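Local coordinates for protein S100-A5 (Homo sapiens, PDB 6WN7) that binds calcium, and also zinc and copper, as a homodimer of the S100 family of EF-hand proteins, at residues D56-S61 against S76-M81; D63-Q68 against F72-V77. The protein carries 2 engineered substitutions. All coordinates share one frame; numbering follows the deposited sequence.

Both contacts belong to the second EF-hand of the chain and share helix 72-93, with S76 and V77 common to the two. Contact 2 (63-68 against 72-77) closes the calcium loop on the first turn of that helix through E74, while contact 1 (56-61 against 76-81) lies one turn further along, where the same helix meets the incoming helix 52-62 through apolar side chains. Their centres are about 8 Å apart. F78 of contact 1 has its side chain about 8 Å from that of E74 and about 10 Å from a bound calcium ion, so the apolar contact lies next to the metal site without touching it. Both also reach the second subunit.

Contact 1. Residues D56-S61 against S76-M81; sequences DDLMKS and SVFLTM
Apolar side chains make this contact, and L58 supplies all of it from the side of helix 52-62. With CG anti to the backbone N (chi1 177°), its branch is carried across to helix 72-93, where CD2 packs on F78 alone and CD1 bridges F78 and M81. CD2 lies over one face of the F78 ring, offset toward the rim, with its nearest approach at CE1 (3.9 Å from L58 CD2). The same methyl is 4.3 Å from the ring centroid and 24° off the normal, the geometry of a CH-pi contact, and the two side chains cross at about a right angle. The other methyl, L58 CD1, comes within 4.0 Å of F78 CD1 and reaches M81 CE at 4.2 Å. M81 places its SD at the edge of the F78 ring, in the ring plane, so the ring has a methyl over a face and a sulfur at its rim.

The two segments are the entering and exiting helices of the second EF-hand, a helix-loop-helix unit, and the nearest pair of CA atoms is L58 and F78, 8.7 Å apart. L58 and F78 are buried, and I41 of helix 34-44 packs on both; M50 adds to the surroundings of L58 and L45 to those of F78. M81 stands at the exposed margin.

The hydroxyls of T80 and S61 turn back onto their own helices. T80 OG1 donates to S76 O (2.9 Å), tilted 20° from the carbonyl plane, and that oxygen also accepts from T80 N. S61 OG lies 2.6 Å from D57 O and 2.8 Å from L58 O, in the last turn of helix 52-62. Away from the apolar pair, D56 forms a salt bridge with R34 on helix 34-44, and L79 packs on L8 of the second subunit.

Contact 2. Residues D63-Q68 against F72-V77; sequences DKNSDQ and FKEYSV. With CA (calcium ion), chain L.
The calcium site of the second EF-hand is completed here, where the loop 63-68 and the start of helix 72-93 close on one ion. E74 grips it with both carboxylate oxygens, OE1 at 2.5 Å and OE2 at 2.6 Å from the calcium; its chain, extended beyond CG, carries the carboxylate across from the helix. From the loop come D63 OD1, N65 OD1 and D67 OD1, joined by a water molecule and by E69, whose backbone O completes seven ligands. D63 and E74 present their carboxylates nearly perpendicular, planes 87° apart, and D63 OD1 stands 3.4 Å from E74 OE2, a closeness of anionic oxygens that the shared cation probably makes tolerable. N65 OD1 comes nearer still, 3.0 Å from E74 OE2, two oxygens drawn together by the ion, with amide and carboxylate planes 67° apart.

Hydrogen bonds among the ligands help to hold them. N65 ND2 reaches D67 OD2 (3.0 Å) from above the carboxylate plane, and the calcium-bound water also donates to D67 OD2.

The loop follows helix 52-62 directly, D63 being the first residue to leave it. On the same helical turn as E74, F72 meets F19 of helix 7-23 edge-to-face.

Contact 1. Residues D56-S61 against S76-M81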
ATOM      1  N   ASP B  56      -4.678 -19.710   7.024  1.00 16.48           N
ATOM      2  CA  ASP B  56      -3.649 -20.635   6.565  1.00 16.62           C
ATOM      3  C   ASP B  56      -3.235 -20.306   5.139  1.00 15.93           C
ATOM      4  O   ASP B  56      -2.051 -20.218   4.822  1.00 16.16           O
ATOM      5  CB  ASP B  56      -4.174 -22.075   6.582  1.00 19.61           C
ATOM      6  CG  ASP B  56      -4.607 -22.545   7.947  1.00 24.74           C
ATOM      7  OD1 ASP B  56      -4.477 -21.795   8.928  1.00 27.51           O
ATOM      8  OD2 ASP B  56      -5.089 -23.690   8.033  1.00 26.86           O
ATOM      9  N   ASP B  57      -4.213 -20.171   4.255  1.00 14.68           N
ATOM     10  CA  ASP B  57      -3.905 -20.039   2.846  1.00 15.65           C
ATOM     11  C   ASP B  57      -3.217 -18.712   2.572  1.00 14.59           C
ATOM     12  O   ASP B  57      -2.274 -18.652   1.784  1.00 15.49           O
ATOM     13  CB  ASP B  57      -5.199 -20.175   2.032  1.00 19.76           C
ATOM     14  CG  ASP B  57      -5.920 -21.542   2.234  1.00 19.67           C
ATOM     15  OD1 ASP B  57      -5.555 -22.340   3.110  1.00 21.12           O
ATOM     16  OD2 ASP B  57      -6.873 -21.816   1.495  1.00 19.97           O
ATOM     17  N   LEU B  58      -3.682 -17.636   3.212  1.00 15.71           N
ATOM     18  CA  LEU B  58      -3.066 -16.326   3.024  1.00 14.40           C
ATOM     19  C   LEU B  58      -1.668 -16.281   3.640  1.00 14.19           C
ATOM     20  O   LEU B  58      -0.737 -15.742   3.039  1.00 19.10           O
ATOM     21  CB  LEU B  58      -3.960 -15.260   3.639  1.00 16.67           C
ATOM     22  CG  LEU B  58      -3.440 -13.824   3.595  1.00 15.04           C
ATOM     23  CD1 LEU B  58      -3.561 -13.314   2.186  1.00 15.32           C
ATOM     24  CD2 LEU B  58      -4.200 -12.954   4.561  1.00 13.52           C
ATOM     25  N   MET B  59      -1.505 -16.948   4.738  1.00 13.81           N
ATOM     26  CA  MET B  59      -0.210 -17.061   5.366  1.00 14.09           C
ATOM     27  C   MET B  59       0.825 -17.741   4.411  1.00 16.79           C
ATOM     28  O   MET B  59       1.957 -17.306   4.157  1.00 17.69           O
ATOM     29  CB  MET B  59      -0.255 -17.813   6.745  1.00 16.19           C
ATOM     30  CG  MET B  59       1.044 -17.884   7.481  1.00 18.17           C
ATOM     31  SD  MET B  59       1.517 -16.345   8.318  1.00 20.14           S
ATOM     32  CE  MET B  59       3.242 -16.700   8.602  1.00 24.49           C
ATOM     33  N   LYS B  60       0.405 -18.874   3.900  1.00 16.41           N
ATOM     34  CA  LYS B  60       1.269 -19.617   2.987  1.00 14.34           C
ATOM     35  C   LYS B  60       1.509 -18.876   1.680  1.00 14.41           C
ATOM     36  O   LYS B  60       2.580 -19.026   1.080  1.00 18.60           O
ATOM     37  CB  LYS B  60       0.658 -20.985   2.678  1.00 19.32           C
ATOM     38  N   SER B  61       0.547 -18.082   1.217  1.00 17.62           N
ATOM     39  CA  SER B  61       0.767 -17.329  -0.015  1.00 18.77           C
ATOM     40  C   SER B  61       1.731 -16.154   0.185  1.00 17.41           C
ATOM     41  O   SER B  61       2.465 -15.791  -0.741  1.00 19.67           O
ATOM     42  CB  SER B  61      -0.565 -16.836  -0.566  1.00 17.97           C
ATOM     43  OG  SER B  61      -1.429 -16.522   0.484  1.00 22.87           O
ATOM     44  N   SER B  76       3.381  -6.194   2.385  1.00 12.04           N
ATOM     45  CA  SER B  76       3.038  -5.196   1.392  1.00 12.59           C
ATOM     46  C   SER B  76       2.249  -5.775   0.230  1.00 11.19           C
ATOM     47  O   SER B  76       1.553  -5.024  -0.463  1.00 11.42           O
ATOM     48  CB  SER B  76       4.341  -4.603   0.907  1.00 14.42           C
ATOM     49  OG  SER B  76       5.043  -4.058   1.999  1.00 17.49           O
ATOM     50  N   VAL B  77       2.361  -7.086  -0.003  1.00 13.40           N
ATOM     51  CA  VAL B  77       1.586  -7.736  -1.052  1.00 11.15           C
ATOM     52  C   VAL B  77       0.119  -7.808  -0.657  1.00 12.14           C
ATOM     53  O   VAL B  77      -0.769  -7.724  -1.511  1.00 12.62           O
ATOM     54  CB  VAL B  77       2.152  -9.132  -1.343  1.00 13.60           C
ATOM     55  CG1 VAL B  77       1.275  -9.853  -2.331  1.00 13.58           C
ATOM     56  CG2 VAL B  77       3.551  -9.036  -1.868  1.00 13.99           C
ATOM     57  N   PHE B  78      -0.156  -7.970   0.636  1.00 12.58           N
ATOM     58  CA  PHE B  78      -1.531  -7.976   1.124  1.00 12.10           C
ATOM     59  C   PHE B  78      -2.158  -6.595   0.978  1.00 11.18           C
ATOM     60  O   PHE B  78      -3.276  -6.459   0.476  1.00 11.28           O
ATOM     61  CB  PHE B  78      -1.536  -8.480   2.575  1.00 12.23           C
ATOM     62  CG  PHE B  78      -2.906  -8.636   3.180  1.00 12.89           C
ATOM     63  CD1 PHE B  78      -3.907  -9.320   2.531  1.00 12.83           C
ATOM     64  CD2 PHE B  78      -3.189  -8.092   4.414  1.00 13.62           C
ATOM     65  CE1 PHE B  78      -5.136  -9.440   3.102  1.00 13.16           C
ATOM     66  CE2 PHE B  78      -4.438  -8.232   4.979  1.00 12.29           C
ATOM     67  CZ  PHE B  78      -5.394  -8.905   4.331  1.00 11.12           C
ATOM     68  N   LEU B  79      -1.441  -5.555   1.403  1.00 12.16           N
ATOM     69  CA  LEU B  79      -1.934  -4.194   1.220  1.00 13.33           C
ATOM     70  C   LEU B  79      -2.280  -3.924  -0.239  1.00 11.80           C
ATOM     71  O   LEU B  79      -3.287  -3.281  -0.539  1.00 11.99           O
ATOM     72  CB  LEU B  79      -0.887  -3.184   1.700  1.00 15.16           C
ATOM     73  CG  LEU B  79      -0.553  -3.115   3.191  1.00 13.58           C
ATOM     74  CD1 LEU B  79       0.515  -2.069   3.434  1.00 13.28           C
ATOM     75  CD2 LEU B  79      -1.773  -2.803   3.986  1.00 13.75           C
ATOM     76  N   THR B  80      -1.444  -4.396  -1.158  1.00 13.35           N
ATOM     77  CA  THR B  80      -1.732  -4.226  -2.572  1.00 13.70           C
ATOM     78  C   THR B  80      -3.003  -4.964  -2.987  1.00 14.88           C
ATOM     79  O   THR B  80      -3.789  -4.447  -3.789  1.00 16.25           O
ATOM     80  CB  THR B  80      -0.531  -4.684  -3.389  1.00 14.80           C
ATOM     81  OG1 THR B  80       0.633  -3.980  -2.961  1.00 16.69           O
ATOM     82  CG2 THR B  80      -0.731  -4.362  -4.822  1.00 16.96           C
ATOM     83  N   MET B  81      -3.235  -6.170  -2.465  1.00 15.88           N
ATOM     84  CA  MET B  81      -4.495  -6.835  -2.778  1.00 13.49           C
ATOM     85  C   MET B  81      -5.669  -5.963  -2.364  1.00 12.06           C
ATOM     86  O   MET B  81      -6.679  -5.888  -3.061  1.00 13.49           O
ATOM     87  CB  MET B  81      -4.605  -8.172  -2.049  1.00 17.18           C
ATOM     88  CG  MET B  81      -3.638  -9.255  -2.468  1.00 18.21           C
ATOM     89  SD  MET B  81      -3.459 -10.489  -1.150  1.00 19.95           S
ATOM     90  CE  MET B  81      -5.079 -11.219  -1.180  1.00 19.92           C
TER

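Contact 2. Residues D63-Q68 against F72-V77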
ATOM      1  N   ASP B  63       4.135 -15.901   2.703  1.00 12.22           N
ATOM      2  CA  ASP B  63       5.385 -16.265   3.367  1.00 12.29           C
ATOM      3  C   ASP B  63       6.347 -16.909   2.369  1.00 16.33           C
ATOM      4  O   ASP B  63       6.635 -18.109   2.404  1.00 20.39           O
ATOM      5  CB  ASP B  63       5.109 -17.175   4.553  1.00 11.32           C
ATOM      6  CG  ASP B  63       6.333 -17.427   5.386  1.00 14.17           C
ATOM      7  OD1 ASP B  63       7.310 -16.687   5.218  1.00 16.27           O
ATOM      8  OD2 ASP B  63       6.331 -18.363   6.215  1.00 17.21           O
ATOM      9  N   LYS B  64       6.904 -16.050   1.510  1.00 17.31           N
ATOM     10  CA  LYS B  64       7.712 -16.504   0.383  1.00 15.84           C
ATOM     11  C   LYS B  64       9.025 -17.169   0.791  1.00 17.20           C
ATOM     12  O   LYS B  64       9.637 -17.844  -0.046  1.00 20.24           O
ATOM     13  CB  LYS B  64       8.006 -15.319  -0.538  1.00 15.97           C
ATOM     14  CG  LYS B  64       6.817 -14.785  -1.253  1.00 15.41           C
ATOM     15  CD  LYS B  64       6.829 -15.202  -2.666  1.00 15.97           C
ATOM     16  CE  LYS B  64       5.437 -15.633  -3.070  1.00 17.59           C
ATOM     17  NZ  LYS B  64       5.370 -16.104  -4.479  1.00 18.71           N
ATOM     18  N   ASN B  65       9.480 -17.005   2.032  1.00 15.93           N
ATOM     19  CA  ASN B  65      10.695 -17.660   2.503  1.00 14.24           C
ATOM     20  C   ASN B  65      10.430 -18.761   3.527  1.00 13.53           C
ATOM     21  O   ASN B  65      11.386 -19.272   4.131  1.00 17.01           O
ATOM     22  CB  ASN B  65      11.667 -16.635   3.076  1.00 12.35           C
ATOM     23  CG  ASN B  65      11.161 -16.010   4.332  1.00 13.14           C
ATOM     24  OD1 ASN B  65       9.968 -15.908   4.536  1.00 14.91           O
ATOM     25  ND2 ASN B  65      12.069 -15.609   5.198  1.00 15.32           N
ATOM     26  N   SER B  66       9.157 -19.100   3.763  1.00 15.22           N
ATOM     27  CA  SER B  66       8.738 -20.225   4.610  1.00 13.26           C
ATOM     28  C   SER B  66       9.340 -20.171   6.014  1.00 15.21           C
ATOM     29  O   SER B  66       9.708 -21.193   6.604  1.00 15.78           O
ATOM     30  CB  SER B  66       9.002 -21.558   3.909  1.00 15.02           C
ATOM     31  OG  SER B  66       8.128 -21.723   2.792  1.00 17.29           O
ATOM     32  N   ASP B  67       9.344 -19.007   6.650  1.00 16.68           N
ATOM     33  CA  ASP B  67       9.904 -18.918   7.988  1.00 16.63           C
ATOM     34  C   ASP B  67       8.690 -18.813   8.949  1.00 13.45           C
ATOM     35  O   ASP B  67       8.895 -18.726  10.077  1.00 15.62           O
ATOM     36  CB  ASP B  67      10.901 -17.717   8.177  1.00 19.71           C
ATOM     37  CG  ASP B  67      10.272 -16.332   7.786  1.00 20.58           C
ATOM     38  OD1 ASP B  67       9.191 -16.331   7.334  1.00 19.37           O
ATOM     39  OD2 ASP B  67      10.922 -15.350   7.929  1.00 23.63           O
ATOM     40  N   GLN B  68       7.455 -18.801   8.416  1.00 16.01           N
ATOM     41  CA  GLN B  68       6.218 -18.701   9.191  1.00 15.75           C
ATOM     42  C   GLN B  68       6.035 -17.323   9.813  1.00 15.63           C
ATOM     43  O   GLN B  68       5.298 -17.158  10.790  1.00 18.13           O
ATOM     44  CB  GLN B  68       6.084 -19.822  10.226  1.00 18.80           C
ATOM     45  CG  GLN B  68       5.647 -21.171   9.619  1.00 18.93           C
ATOM     46  CD  GLN B  68       6.670 -21.740   8.643  1.00 16.52           C
ATOM     47  OE1 GLN B  68       7.794 -22.069   9.022  1.00 18.54           O
ATOM     48  NE2 GLN B  68       6.283 -21.850   7.385  1.00 17.71           N
ATOM     49  N   PHE B  72       7.674  -7.009   6.399  1.00 11.05           N
ATOM     50  CA  PHE B  72       6.958  -5.896   5.795  1.00 11.10           C
ATOM     51  C   PHE B  72       6.841  -6.053   4.283  1.00 11.11           C
ATOM     52  O   PHE B  72       5.849  -5.636   3.691  1.00 12.11           O
ATOM     53  CB  PHE B  72       7.611  -4.570   6.159  1.00 11.16           C
ATOM     54  CG  PHE B  72       6.830  -3.385   5.692  1.00 11.22           C
ATOM     55  CD1 PHE B  72       5.735  -2.950   6.396  1.00 12.62           C
ATOM     56  CD2 PHE B  72       7.178  -2.714   4.540  1.00 11.58           C
ATOM     57  CE1 PHE B  72       5.013  -1.879   5.959  1.00 12.45           C
ATOM     58  CE2 PHE B  72       6.452  -1.643   4.108  1.00 11.78           C
ATOM     59  CZ  PHE B  72       5.364  -1.232   4.814  1.00 11.33           C
ATOM     60  N   LYS B  73       7.829  -6.651   3.635  1.00 11.60           N
ATOM     61  CA  LYS B  73       7.752  -6.800   2.185  1.00 12.58           C
ATOM     62  C   LYS B  73       6.660  -7.779   1.781  1.00 12.04           C
ATOM     63  O   LYS B  73       5.887  -7.519   0.857  1.00 13.40           O
ATOM     64  CB  LYS B  73       9.086  -7.278   1.648  1.00 13.74           C
ATOM     65  CG  LYS B  73       9.040  -7.709   0.214  1.00 17.67           C
ATOM     66  CD  LYS B  73      10.433  -7.824  -0.345  1.00 21.12           C
ATOM     67  CE  LYS B  73      10.391  -8.453  -1.707  1.00 28.51           C
ATOM     68  NZ  LYS B  73      11.742  -8.862  -2.183  1.00 35.07           N
ATOM     69  N   GLU B  74       6.596  -8.926   2.453  1.00 14.01           N
ATOM     70  CA  GLU B  74       5.501  -9.871   2.238  1.00 12.75           C
ATOM     71  C   GLU B  74       4.152  -9.257   2.584  1.00 12.57           C
ATOM     72  O   GLU B  74       3.167  -9.463   1.867  1.00 13.08           O
ATOM     73  CB  GLU B  74       5.741 -11.095   3.120  1.00 14.58           C
ATOM     74  CG  GLU B  74       6.992 -11.863   2.729  1.00 16.71           C
ATOM     75  CD  GLU B  74       7.446 -12.910   3.743  1.00 14.04           C
ATOM     76  OE1 GLU B  74       7.228 -12.739   4.952  1.00 12.87           O
ATOM     77  OE2 GLU B  74       8.048 -13.916   3.305  1.00 15.17           O
ATOM     78  N   TYR B  75       4.080  -8.508   3.693  0.60 12.41           N
ATOM     79  CA  TYR B  75       2.840  -7.836   4.097  0.60 12.07           C
ATOM     80  C   TYR B  75       2.427  -6.774   3.094  0.60 11.09           C
ATOM     81  O   TYR B  75       1.243  -6.468   2.963  0.60 12.53           O
ATOM     82  CB  TYR B  75       3.030  -7.229   5.497  0.60 11.68           C
ATOM     83  CG  TYR B  75       2.170  -6.033   5.899  0.60 11.86           C
ATOM     84  CD1 TYR B  75       1.002  -6.206   6.640  0.60 11.80           C
ATOM     85  CD2 TYR B  75       2.558  -4.733   5.601  0.60 11.14           C
ATOM     86  CE1 TYR B  75       0.220  -5.118   7.037  0.60 12.04           C
ATOM     87  CE2 TYR B  75       1.786  -3.635   5.993  0.60 13.05           C
ATOM     88  CZ  TYR B  75       0.615  -3.827   6.722  0.60 13.79           C
ATOM     89  OH  TYR B  75      -0.158  -2.736   7.139  0.60 13.39           O
ATOM     90  N   SER B  76       3.381  -6.194   2.385  1.00 12.04           N
ATOM     91  CA  SER B  76       3.038  -5.196   1.392  1.00 12.59           C
ATOM     92  C   SER B  76       2.249  -5.775   0.230  1.00 11.19           C
ATOM     93  O   SER B  76       1.553  -5.024  -0.463  1.00 11.42           O
ATOM     94  CB  SER B  76       4.341  -4.603   0.907  1.00 14.42           C
ATOM     95  OG  SER B  76       5.043  -4.058   1.999  1.00 17.49           O
ATOM     96  N   VAL B  77       2.361  -7.086  -0.003  1.00 13.40           N
ATOM     97  CA  VAL B  77       1.586  -7.736  -1.052  1.00 11.15           C
ATOM     98  C   VAL B  77       0.119  -7.808  -0.657  1.00 12.14           C
ATOM     99  O   VAL B  77      -0.769  -7.724  -1.511  1.00 12.62           O
ATOM    100  CB  VAL B  77       2.152  -9.132  -1.343  1.00 13.60           C
ATOM    101  CG1 VAL B  77       1.275  -9.853  -2.331  1.00 13.58           C
ATOM    102  CG2 VAL B  77       3.551  -9.036  -1.868  1.00 13.99           C
TER
HETATM  103 CA    CA L 102       8.404 -14.759   5.713  1.00 16.39          CA
HETATM  104  O   HOH W   1      10.062 -13.404   6.558  1.00 21.10           O